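PDB 6Y3P: KLLA0B12012p from Kluyveromyces lactis, which is a direct partner of the mRNA decapping enzyme Dcp2 and, in the C-terminal ATP-grasp domain of the tubulin-tyrosine ligase family present here, probably binds ATP. Local coordinates for residues A[84-89]-A[341-346]; A[118-123]-A[158-163]; A[198-203]-A[242-247]. All coordinates share one frame; numbering follows the deposited sequence.

Contact 1: A[84-89]-A[341-346]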
loop_
_atom_site.group_PDB
_atom_site.type_symbol
_atom_site.label_atom_id
_atom_site.label_comp_id
_atom_site.label_asym_id
_atom_site.label_seq_id
_atom_site.Cartn_x
_atom_site.Cartn_y
_atom_site.Cartn_z
ATOM N N HIS A 84 1.477 11.067 -3.315
ATOM C CA HIS A 84 1.299 12.164 -4.269
ATOM C C HIS A 84 1.642 11.644 -5.674
ATOM O O HIS A 84 0.849 11.788 -6.613
ATOM C CB HIS A 84 2.133 13.407 -3.886
ATOM C CG HIS A 84 2.185 14.473 -4.948
ATOM N ND1 HIS A 84 3.191 14.492 -5.907
ATOM C CD2 HIS A 84 1.358 15.525 -5.168
ATOM C CE1 HIS A 84 2.938 15.539 -6.681
ATOM N NE2 HIS A 84 1.854 16.198 -6.273
ATOM N N TYR A 85 2.773 10.953 -5.779
ATOM C CA TYR A 85 3.288 10.407 -7.024
ATOM C C TYR A 85 2.456 9.230 -7.550
ATOM O O TYR A 85 2.279 9.129 -8.766
ATOM C CB TYR A 85 4.779 10.086 -6.860
ATOM C CG TYR A 85 5.569 11.370 -6.734
ATOM C CD1 TYR A 85 6.012 12.050 -7.866
ATOM C CD2 TYR A 85 5.743 11.989 -5.494
ATOM C CE1 TYR A 85 6.665 13.278 -7.768
ATOM C CE2 TYR A 85 6.383 13.226 -5.383
ATOM C CZ TYR A 85 6.865 13.857 -6.523
ATOM O OH TYR A 85 7.554 15.050 -6.439
ATOM N N LEU A 86 1.869 8.411 -6.641
ATOM C CA LEU A 86 0.981 7.286 -6.946
ATOM C C LEU A 86 -0.178 7.813 -7.777
ATOM O O LEU A 86 -0.450 7.264 -8.847
ATOM C CB LEU A 86 0.446 6.616 -5.645
ATOM C CG LEU A 86 -0.451 5.384 -5.806
ATOM C CD1 LEU A 86 0.337 4.188 -6.353
ATOM C CD2 LEU A 86 -1.094 4.998 -4.482
ATOM N N SER A 87 -0.815 8.915 -7.295
ATOM C CA SER A 87 -1.920 9.606 -7.948
ATOM C C SER A 87 -1.534 9.949 -9.367
ATOM O O SER A 87 -2.243 9.541 -10.283
ATOM C CB SER A 87 -2.326 10.855 -7.169
ATOM O OG SER A 87 -3.526 10.650 -6.436
ATOM N N HIS A 88 -0.350 10.561 -9.562
ATOM C CA HIS A 88 0.153 10.927 -10.885
ATOM C C HIS A 88 0.369 9.730 -11.770
ATOM O O HIS A 88 -0.015 9.777 -12.934
ATOM C CB HIS A 88 1.398 11.810 -10.798
ATOM C CG HIS A 88 1.074 13.228 -10.443
ATOM N ND1 HIS A 88 0.726 14.157 -11.419
ATOM C CD2 HIS A 88 1.005 13.823 -9.227
ATOM C CE1 HIS A 88 0.484 15.286 -10.769
ATOM N NE2 HIS A 88 0.636 15.136 -9.448
ATOM N N THR A 89 0.914 8.639 -11.221
ATOM C CA THR A 89 1.119 7.391 -11.973
ATOM C C THR A 89 -0.229 6.862 -12.492
ATOM O O THR A 89 -0.333 6.540 -13.674
ATOM C CB THR A 89 1.811 6.308 -11.110
ATOM O OG1 THR A 89 2.761 6.910 -10.240
ATOM C CG2 THR A 89 2.498 5.249 -11.954
ATOM N N VAL A 341 -13.571 -2.318 -3.675
ATOM C CA VAL A 341 -12.294 -1.920 -3.074
ATOM C C VAL A 341 -11.798 -0.582 -3.627
ATOM O O VAL A 341 -12.042 -0.230 -4.769
ATOM C CB VAL A 341 -11.157 -3.002 -3.110
ATOM C CG1 VAL A 341 -11.649 -4.381 -2.672
ATOM C CG2 VAL A 341 -10.476 -3.073 -4.471
ATOM N N LYS A 342 -11.053 0.131 -2.814
ATOM C CA LYS A 342 -10.474 1.379 -3.231
ATOM C C LYS A 342 -9.079 1.446 -2.716
ATOM O O LYS A 342 -8.869 1.346 -1.517
ATOM C CB LYS A 342 -11.368 2.592 -2.866
ATOM C CG LYS A 342 -12.222 3.003 -4.087
ATOM C CD LYS A 342 -13.503 3.761 -3.750
ATOM C CE LYS A 342 -14.303 4.174 -4.982
ATOM N NZ LYS A 342 -13.617 5.214 -5.820
ATOM N N LEU A 343 -8.099 1.500 -3.630
ATOM C CA LEU A 343 -6.706 1.596 -3.204
ATOM C C LEU A 343 -6.445 2.965 -2.586
ATOM O O LEU A 343 -6.768 3.999 -3.175
ATOM C CB LEU A 343 -5.694 1.282 -4.330
ATOM C CG LEU A 343 -4.212 1.344 -3.929
ATOM C CD1 LEU A 343 -3.846 0.248 -2.932
ATOM C CD2 LEU A 343 -3.327 1.288 -5.148
ATOM N N LEU A 344 -5.874 2.950 -1.385
ATOM C CA LEU A 344 -5.558 4.160 -0.672
ATOM C C LEU A 344 -4.069 4.465 -0.787
ATOM O O LEU A 344 -3.708 5.588 -1.130
ATOM C CB LEU A 344 -6.019 4.035 0.798
ATOM C CG LEU A 344 -5.632 5.168 1.744
ATOM C CD1 LEU A 344 -6.420 6.471 1.441
ATOM C CD2 LEU A 344 -5.820 4.734 3.193
ATOM N N GLU A 345 -3.202 3.482 -0.478
ATOM C CA GLU A 345 -1.742 3.677 -0.492
ATOM C C GLU A 345 -0.979 2.372 -0.553
ATOM O O GLU A 345 -1.526 1.287 -0.295
ATOM C CB GLU A 345 -1.281 4.468 0.751
ATOM C CG GLU A 345 -1.507 3.726 2.063
ATOM C CD GLU A 345 -1.425 4.547 3.335
ATOM O OE1 GLU A 345 -0.868 5.666 3.285
ATOM O OE2 GLU A 345 -1.900 4.059 4.389
ATOM N N VAL A 346 0.314 2.504 -0.865
ATOM C CA VAL A 346 1.272 1.417 -0.942
ATOM C C VAL A 346 2.367 1.810 0.051
ATOM O O VAL A 346 2.901 2.907 -0.021
ATOM C CB VAL A 346 1.789 1.236 -2.404
ATOM C CG1 VAL A 346 2.890 0.182 -2.496
ATOM C CG2 VAL A 346 0.645 0.924 -3.372
#
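A helix packed on the face of an antiparallel sheet in the ATP-grasp domain, by a classic beta bulge, brings Leu-86 of helix 83-95 against Leu-343 and Val-346 of strand 341-347. The bulge places both Leu-344 and Glu-345 opposite Asp-332 of strand 326-335. It changes which side chains face the helix. In a regular strand, residues three apart point to opposite faces. Here Leu-343 and Val-346 both direct their CB atoms toward the helix, while that of Leu-344 points away. The short helical and strand axes approach to 9.3 Å, with their chain directions 127° apart.

Within residues 84-89, Leu-86 alone touches residues 341-346. Its CB points toward the strand, and CG, anti to the backbone N (chi1 -177°), continues the reach so that both methyls meet it. The two methyls then divide the work. Leu-86 CD1 meets Val-346 at the methyl CG2, 4.4 Å away. Leu-86 CD2 touches the Leu-343 methyl CD2 and also rests over the bulged backbone, 4.3 Å from Glu-345 CA. The contacts are loose van der Waals ones, and no polar side-chain group of residues 84-89 takes part.

Other residues complete this buried apolar core. Leu-307 of helix 290-313 touches Leu-86, Leu-343 and Val-346. Ile-80 of helix 78-81 touches Leu-86 and Val-346, and Phe-331 of strand 326-335 lies against Leu-343 and Val-346. The carboxylate of Glu-345 leads away from the helix.

The carbonyl at the bulge has a polar mate of its own: Leu-344 O accepts a hydrogen bond from Lys-83 NZ. The same oxygen, Leu-344 O, lies 4.3 Å from the Leu-86 methyl CD2.

Contact 2: A[118-123]-A[158-163]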
loop_
_atom_site.group_PDB
_atom_site.type_symbol
_atom_site.label_atom_id
_atom_site.label_comp_id
_atom_site.label_asym_id
_atom_site.label_seq_id
_atom_site.Cartn_x
_atom_site.Cartn_y
_atom_site.Cartn_z
ATOM N N GLU A 118 -10.642 34.025 -0.140
ATOM C CA GLU A 118 -10.961 34.819 -1.336
ATOM C C GLU A 118 -10.167 34.407 -2.606
ATOM O O GLU A 118 -10.550 34.778 -3.722
ATOM C CB GLU A 118 -10.825 36.333 -1.064
ATOM C CG GLU A 118 -9.739 36.757 -0.072
ATOM C CD GLU A 118 -10.220 37.059 1.338
ATOM O OE1 GLU A 118 -11.089 37.952 1.503
ATOM O OE2 GLU A 118 -9.705 36.418 2.286
ATOM N N PHE A 119 -9.095 33.602 -2.436
ATOM C CA PHE A 119 -8.273 33.150 -3.550
ATOM C C PHE A 119 -8.311 31.647 -3.760
ATOM O O PHE A 119 -7.432 31.105 -4.436
ATOM C CB PHE A 119 -6.841 33.675 -3.407
ATOM C CG PHE A 119 -6.732 35.151 -3.657
ATOM C CD1 PHE A 119 -6.740 35.654 -4.948
ATOM C CD2 PHE A 119 -6.614 36.043 -2.597
ATOM C CE1 PHE A 119 -6.620 37.024 -5.178
ATOM C CE2 PHE A 119 -6.524 37.413 -2.830
ATOM C CZ PHE A 119 -6.540 37.899 -4.118
ATOM N N LEU A 120 -9.377 30.985 -3.235
ATOM C CA LEU A 120 -9.651 29.549 -3.367
ATOM C C LEU A 120 -9.796 29.183 -4.844
ATOM O O LEU A 120 -9.270 28.155 -5.265
ATOM C CB LEU A 120 -10.919 29.149 -2.570
ATOM C CG LEU A 120 -11.303 27.645 -2.488
ATOM C CD1 LEU A 120 -11.906 27.333 -1.155
ATOM C CD2 LEU A 120 -12.418 27.299 -3.455
ATOM N N ASP A 121 -10.471 30.036 -5.629
ATOM C CA ASP A 121 -10.640 29.815 -7.064
ATOM C C ASP A 121 -9.317 29.801 -7.833
ATOM O O ASP A 121 -9.209 29.047 -8.795
ATOM C CB ASP A 121 -11.637 30.803 -7.691
ATOM C CG ASP A 121 -13.100 30.512 -7.384
ATOM O OD1 ASP A 121 -13.455 29.306 -7.198
ATOM O OD2 ASP A 121 -13.899 31.474 -7.363
ATOM N N ASP A 122 -8.315 30.582 -7.402
ATOM C CA ASP A 122 -6.999 30.608 -8.049
ATOM C C ASP A 122 -6.201 29.363 -7.703
ATOM O O ASP A 122 -5.437 28.876 -8.535
ATOM C CB ASP A 122 -6.204 31.845 -7.622
ATOM C CG ASP A 122 -6.785 33.187 -8.022
ATOM O OD1 ASP A 122 -7.937 33.216 -8.534
ATOM O OD2 ASP A 122 -6.095 34.213 -7.818
ATOM N N ALA A 123 -6.372 28.856 -6.471
ATOM C CA ALA A 123 -5.705 27.648 -5.999
ATOM C C ALA A 123 -6.236 26.415 -6.749
ATOM O O ALA A 123 -5.460 25.499 -7.030
ATOM C CB ALA A 123 -5.897 27.497 -4.506
ATOM N N LYS A 158 -18.562 18.097 -0.958
ATOM C CA LYS A 158 -18.764 17.486 -2.273
ATOM C C LYS A 158 -18.613 18.501 -3.406
ATOM O O LYS A 158 -18.275 18.104 -4.516
ATOM C CB LYS A 158 -20.135 16.806 -2.367
ATOM C CG LYS A 158 -20.228 15.476 -1.622
ATOM C CD LYS A 158 -21.239 14.522 -2.279
ATOM C CE LYS A 158 -22.690 14.877 -2.031
ATOM N NZ LYS A 158 -23.023 14.924 -0.582
ATOM N N THR A 159 -18.884 19.799 -3.149
ATOM C CA THR A 159 -18.820 20.852 -4.180
ATOM C C THR A 159 -17.833 22.011 -3.875
ATOM O O THR A 159 -17.454 22.250 -2.717
ATOM C CB THR A 159 -20.231 21.407 -4.471
ATOM O OG1 THR A 159 -20.687 22.135 -3.336
ATOM C CG2 THR A 159 -21.249 20.309 -4.806
ATOM N N ILE A 160 -17.480 22.761 -4.933
ATOM C CA ILE A 160 -16.627 23.943 -4.859
ATOM C C ILE A 160 -17.204 24.957 -3.865
ATOM O O ILE A 160 -16.446 25.448 -3.041
ATOM C CB ILE A 160 -16.330 24.526 -6.272
ATOM C CG1 ILE A 160 -15.478 23.512 -7.082
ATOM C CG2 ILE A 160 -15.642 25.896 -6.177
ATOM C CD1 ILE A 160 -15.152 23.786 -8.593
ATOM N N GLU A 161 -18.539 25.213 -3.888
ATOM C CA GLU A 161 -19.206 26.142 -2.941
ATOM C C GLU A 161 -19.085 25.666 -1.484
ATOM O O GLU A 161 -18.777 26.475 -0.592
ATOM C CB GLU A 161 -20.674 26.458 -3.312
ATOM C CG GLU A 161 -21.441 25.327 -3.981
ATOM C CD GLU A 161 -21.455 25.318 -5.503
ATOM O OE1 GLU A 161 -20.455 24.869 -6.115
ATOM O OE2 GLU A 161 -22.494 25.717 -6.080
ATOM N N GLN A 162 -19.249 24.340 -1.264
ATOM C CA GLN A 162 -19.099 23.743 0.057
ATOM C C GLN A 162 -17.647 23.951 0.562
ATOM O O GLN A 162 -17.445 24.440 1.673
ATOM C CB GLN A 162 -19.505 22.268 0.027
ATOM C CG GLN A 162 -21.003 22.065 0.115
ATOM C CD GLN A 162 -21.470 20.732 -0.426
ATOM O OE1 GLN A 162 -20.690 19.873 -0.871
ATOM N NE2 GLN A 162 -22.777 20.537 -0.428
ATOM N N LEU A 163 -16.657 23.692 -0.304
ATOM C CA LEU A 163 -15.242 23.938 -0.009
ATOM C C LEU A 163 -14.991 25.421 0.266
ATOM O O LEU A 163 -14.268 25.751 1.204
ATOM C CB LEU A 163 -14.364 23.446 -1.161
ATOM C CG LEU A 163 -12.859 23.420 -0.926
ATOM C CD1 LEU A 163 -12.475 22.567 0.312
ATOM C CD2 LEU A 163 -12.146 22.924 -2.159
#
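Leu-120 meets Ile-160 and Leu-163 where the first turns of helices 120-125 and 160-171 of the ATP-grasp domain pack together. Strands 140-145 and 154-157 lie between these helices in the chain, and Phe-157 of the second touches Leu-163, beside the five-stranded sheet. The CB of Leu-120 points toward the second helix, and CG lies anti to the backbone N (chi1 -175°), which carries the branch across. At the tip the methyls part. Leu-120 CD1 comes to 3.7 Å from the backbone oxygen Leu-163 O. It also touches the branch of that leucine, with Leu-120 CD1 and Leu-163 CG 4.0 Å apart. Leu-120 CD2 makes a looser contact, 4.4 Å from the methyl CG2 of Ile-160. Gln-164 and Phe-167 also touch Leu-120.

Asp-121 adds a peripheral contact. Its side chain crosses that of Ile-160 at about a right angle, and Asp-121 OD1 lies 4.2 Å from Ile-160 CG2. The same OD1 has a long, weak ion pair with Arg-131 of helix 128-136.

The start of helix 160-171 is fixed by a capping box. Thr-159 is the N-cap, and its OG1 accepts a weak bond from Gln-162 N. In return Gln-162 OE1 takes Thr-159 N at 2.9 Å, with the donor above the carbonyl plane. Gln-162 OE1 takes Lys-158 N at 2.8 Å as well, on a line much nearer the C=O direction. Two bonds therefore grip this amide oxygen and limit the turning of the Gln-162 end group.

The chemistry is split: the box fixes the local chain by directional bonds, while the two helices meet mainly through methyl groups, whose packing sets no precise direction.

Contact 3: A[198-203]-A[242-247]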
loop_
_atom_site.group_PDB
_atom_site.type_symbol
_atom_site.label_atom_id
_atom_site.label_comp_id
_atom_site.label_asym_id
_atom_site.label_seq_id
_atom_site.Cartn_x
_atom_site.Cartn_y
_atom_site.Cartn_z
ATOM N N GLN A 198 -8.536 14.739 -0.371
ATOM C CA GLN A 198 -8.547 13.299 -0.573
ATOM C C GLN A 198 -9.975 12.803 -0.789
ATOM O O GLN A 198 -10.868 13.161 -0.027
ATOM C CB GLN A 198 -7.891 12.637 0.669
ATOM C CG GLN A 198 -7.905 11.102 0.739
ATOM C CD GLN A 198 -6.627 10.441 0.290
ATOM O OE1 GLN A 198 -6.649 9.485 -0.492
ATOM N NE2 GLN A 198 -5.486 10.885 0.815
ATOM N N GLU A 199 -10.180 11.944 -1.802
ATOM C CA GLU A 199 -11.472 11.317 -2.044
ATOM C C GLU A 199 -11.878 10.586 -0.773
ATOM O O GLU A 199 -11.058 9.916 -0.136
ATOM C CB GLU A 199 -11.407 10.347 -3.211
ATOM C CG GLU A 199 -12.773 9.808 -3.574
ATOM C CD GLU A 199 -12.811 8.850 -4.740
ATOM O OE1 GLU A 199 -13.867 8.199 -4.919
ATOM O OE2 GLU A 199 -11.811 8.775 -5.492
ATOM N N TYR A 200 -13.114 10.795 -0.359
ATOM C CA TYR A 200 -13.619 10.219 0.874
ATOM C C TYR A 200 -14.680 9.157 0.617
ATOM O O TYR A 200 -15.608 9.372 -0.162
ATOM C CB TYR A 200 -14.105 11.350 1.810
ATOM C CG TYR A 200 -14.886 10.899 3.023
ATOM C CD1 TYR A 200 -14.236 10.391 4.147
ATOM C CD2 TYR A 200 -16.268 11.028 3.071
ATOM C CE1 TYR A 200 -14.954 9.990 5.278
ATOM C CE2 TYR A 200 -16.994 10.610 4.181
ATOM C CZ TYR A 200 -16.337 10.082 5.280
ATOM O OH TYR A 200 -17.076 9.707 6.378
ATOM N N LEU A 201 -14.542 8.023 1.290
ATOM C CA LEU A 201 -15.478 6.904 1.237
ATOM C C LEU A 201 -16.554 7.074 2.361
ATOM O O LEU A 201 -16.333 6.722 3.527
ATOM C CB LEU A 201 -14.685 5.596 1.369
ATOM C CG LEU A 201 -15.464 4.322 1.082
ATOM C CD1 LEU A 201 -15.115 3.800 -0.259
ATOM C CD2 LEU A 201 -15.166 3.278 2.124
ATOM N N HIS A 202 -17.703 7.668 1.992
ATOM C CA HIS A 202 -18.825 7.980 2.901
ATOM C C HIS A 202 -19.599 6.723 3.287
ATOM O O HIS A 202 -20.269 6.671 4.316
ATOM C CB HIS A 202 -19.769 9.007 2.230
ATOM C CG HIS A 202 -20.705 8.417 1.208
ATOM N ND1 HIS A 202 -20.259 8.035 -0.051
ATOM C CD2 HIS A 202 -22.024 8.117 1.312
ATOM C CE1 HIS A 202 -21.321 7.530 -0.675
ATOM N NE2 HIS A 202 -22.402 7.549 0.110
ATOM N N ASN A 203 -19.426 5.712 2.448
ATOM C CA ASN A 203 -20.039 4.407 2.273
ATOM C C ASN A 203 -19.188 3.226 2.886
ATOM O O ASN A 203 -19.098 2.220 2.204
ATOM C CB ASN A 203 -19.988 4.263 0.714
ATOM C CG ASN A 203 -21.076 3.479 0.074
ATOM O OD1 ASN A 203 -22.212 3.414 0.551
ATOM N ND2 ASN A 203 -20.769 2.946 -1.085
ATOM N N ASN A 242 -13.465 2.852 17.278
ATOM C CA ASN A 242 -14.826 3.272 17.546
ATOM C C ASN A 242 -15.817 2.934 16.431
ATOM O O ASN A 242 -15.418 2.693 15.292
ATOM C CB ASN A 242 -14.815 4.773 17.871
ATOM C CG ASN A 242 -13.822 5.129 18.972
ATOM O OD1 ASN A 242 -12.818 5.831 18.736
ATOM N ND2 ASN A 242 -14.027 4.570 20.175
ATOM N N LYS A 243 -17.113 2.879 16.779
ATOM C CA LYS A 243 -18.186 2.610 15.827
ATOM C C LYS A 243 -18.257 3.779 14.849
ATOM O O LYS A 243 -18.122 4.940 15.255
ATOM C CB LYS A 243 -19.543 2.424 16.536
ATOM C CG LYS A 243 -19.552 1.342 17.611
ATOM C CD LYS A 243 -20.980 0.861 17.920
ATOM C CE LYS A 243 -21.135 0.116 19.237
ATOM N NZ LYS A 243 -20.161 -0.997 19.412
ATOM N N PHE A 244 -18.409 3.470 13.556
ATOM C CA PHE A 244 -18.491 4.495 12.523
ATOM C C PHE A 244 -19.742 5.371 12.679
ATOM O O PHE A 244 -20.858 4.864 12.841
ATOM C CB PHE A 244 -18.426 3.866 11.129
ATOM C CG PHE A 244 -18.360 4.865 10.000
ATOM C CD1 PHE A 244 -17.163 5.498 9.678
ATOM C CD2 PHE A 244 -19.494 5.167 9.248
ATOM C CE1 PHE A 244 -17.100 6.412 8.621
ATOM C CE2 PHE A 244 -19.431 6.081 8.192
ATOM C CZ PHE A 244 -18.236 6.698 7.887
ATOM N N VAL A 245 -19.527 6.688 12.695
ATOM C CA VAL A 245 -20.612 7.655 12.803
ATOM C C VAL A 245 -20.476 8.560 11.579
ATOM O O VAL A 245 -19.479 9.283 11.498
ATOM C CB VAL A 245 -20.621 8.453 14.149
ATOM C CG1 VAL A 245 -21.762 9.479 14.177
ATOM C CG2 VAL A 245 -20.713 7.520 15.361
ATOM N N PRO A 246 -21.416 8.495 10.595
ATOM C CA PRO A 246 -21.289 9.355 9.402
ATOM C C PRO A 246 -21.506 10.851 9.681
ATOM O O PRO A 246 -22.520 11.226 10.289
ATOM C CB PRO A 246 -22.335 8.798 8.432
ATOM C CG PRO A 246 -23.328 8.126 9.280
ATOM C CD PRO A 246 -22.640 7.667 10.537
ATOM N N PRO A 247 -20.572 11.717 9.220
ATOM C CA PRO A 247 -20.716 13.165 9.463
ATOM C C PRO A 247 -21.886 13.830 8.740
ATOM O O PRO A 247 -22.293 13.373 7.667
ATOM C CB PRO A 247 -19.360 13.736 9.018
ATOM C CG PRO A 247 -18.429 12.548 9.034
ATOM C CD PRO A 247 -19.298 11.433 8.537
#
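This is a surface contact between a strand and a loop in the ATP-grasp domain: Tyr-200 of strand 194-200 meets Phe-244 and Pro-247 of the loop between strands 228-239 and 253-254. Both strand 194-200 and strand 253-254 belong to one antiparallel sheet, so the contact ties the loop back onto that sheet.

The Tyr-200 and Phe-244 side chains approach from opposite directions. Each has CG anti to its own backbone N, at chi1 169° in the tyrosine and -174° in the phenylalanine, which brings the Tyr-200 hydroxyl to the edge of the Phe-244 ring, near its plane. Tyr-200 OH is 3.6 Å from Phe-244 CZ, an approach that puts the oxygen beside the ring's hydrogens instead of its pi cloud.

Phe-244 also leans toward the backbone of His-202, with Phe-244 CE2 4.0 Å from His-202 O. Removing the ring with an alanine here would probably leave Tyr-200 OH and His-202 O without the ring that lies against them and open a gap beside both.

Neighbouring strands of the sheet add contacts. Trp-140 of strand 140-145 touches Tyr-200 and stacks with the ring of His-202, and Ile-156 of strand 154-157 touches both Tyr-200 and Pro-247. Phe-244 is further anchored by backbone hydrogen bonding with Gly-212.

Pro-247 and Tyr-200 also approach from opposite directions. The ring carbon Pro-247 CD is 3.5 Å from Tyr-200 OH, and the neighbouring Pro-247 CG is 4.1 Å from the same oxygen.

From the N terminus, helix 83-95 opens contact 1, which closes only at strand 341-347, after some 250 residues. Contacts 2 and 3 are both nested inside this loop and lie in series. Contact 2 closes a short loop between helices 120-125 and 160-171. Helix 160-171 is followed by strand 194-200, which opens contact 3, and the loop before strand 253-254 closes it. Contacts 1 and 3 touch: Lys-342 NZ and Glu-199 OE1 form a 3.1 Å salt bridge, which joins the six-stranded sheet to the five-stranded one. Contact 2 lies apart, its nearest atoms about 7 Å from those of contact 3.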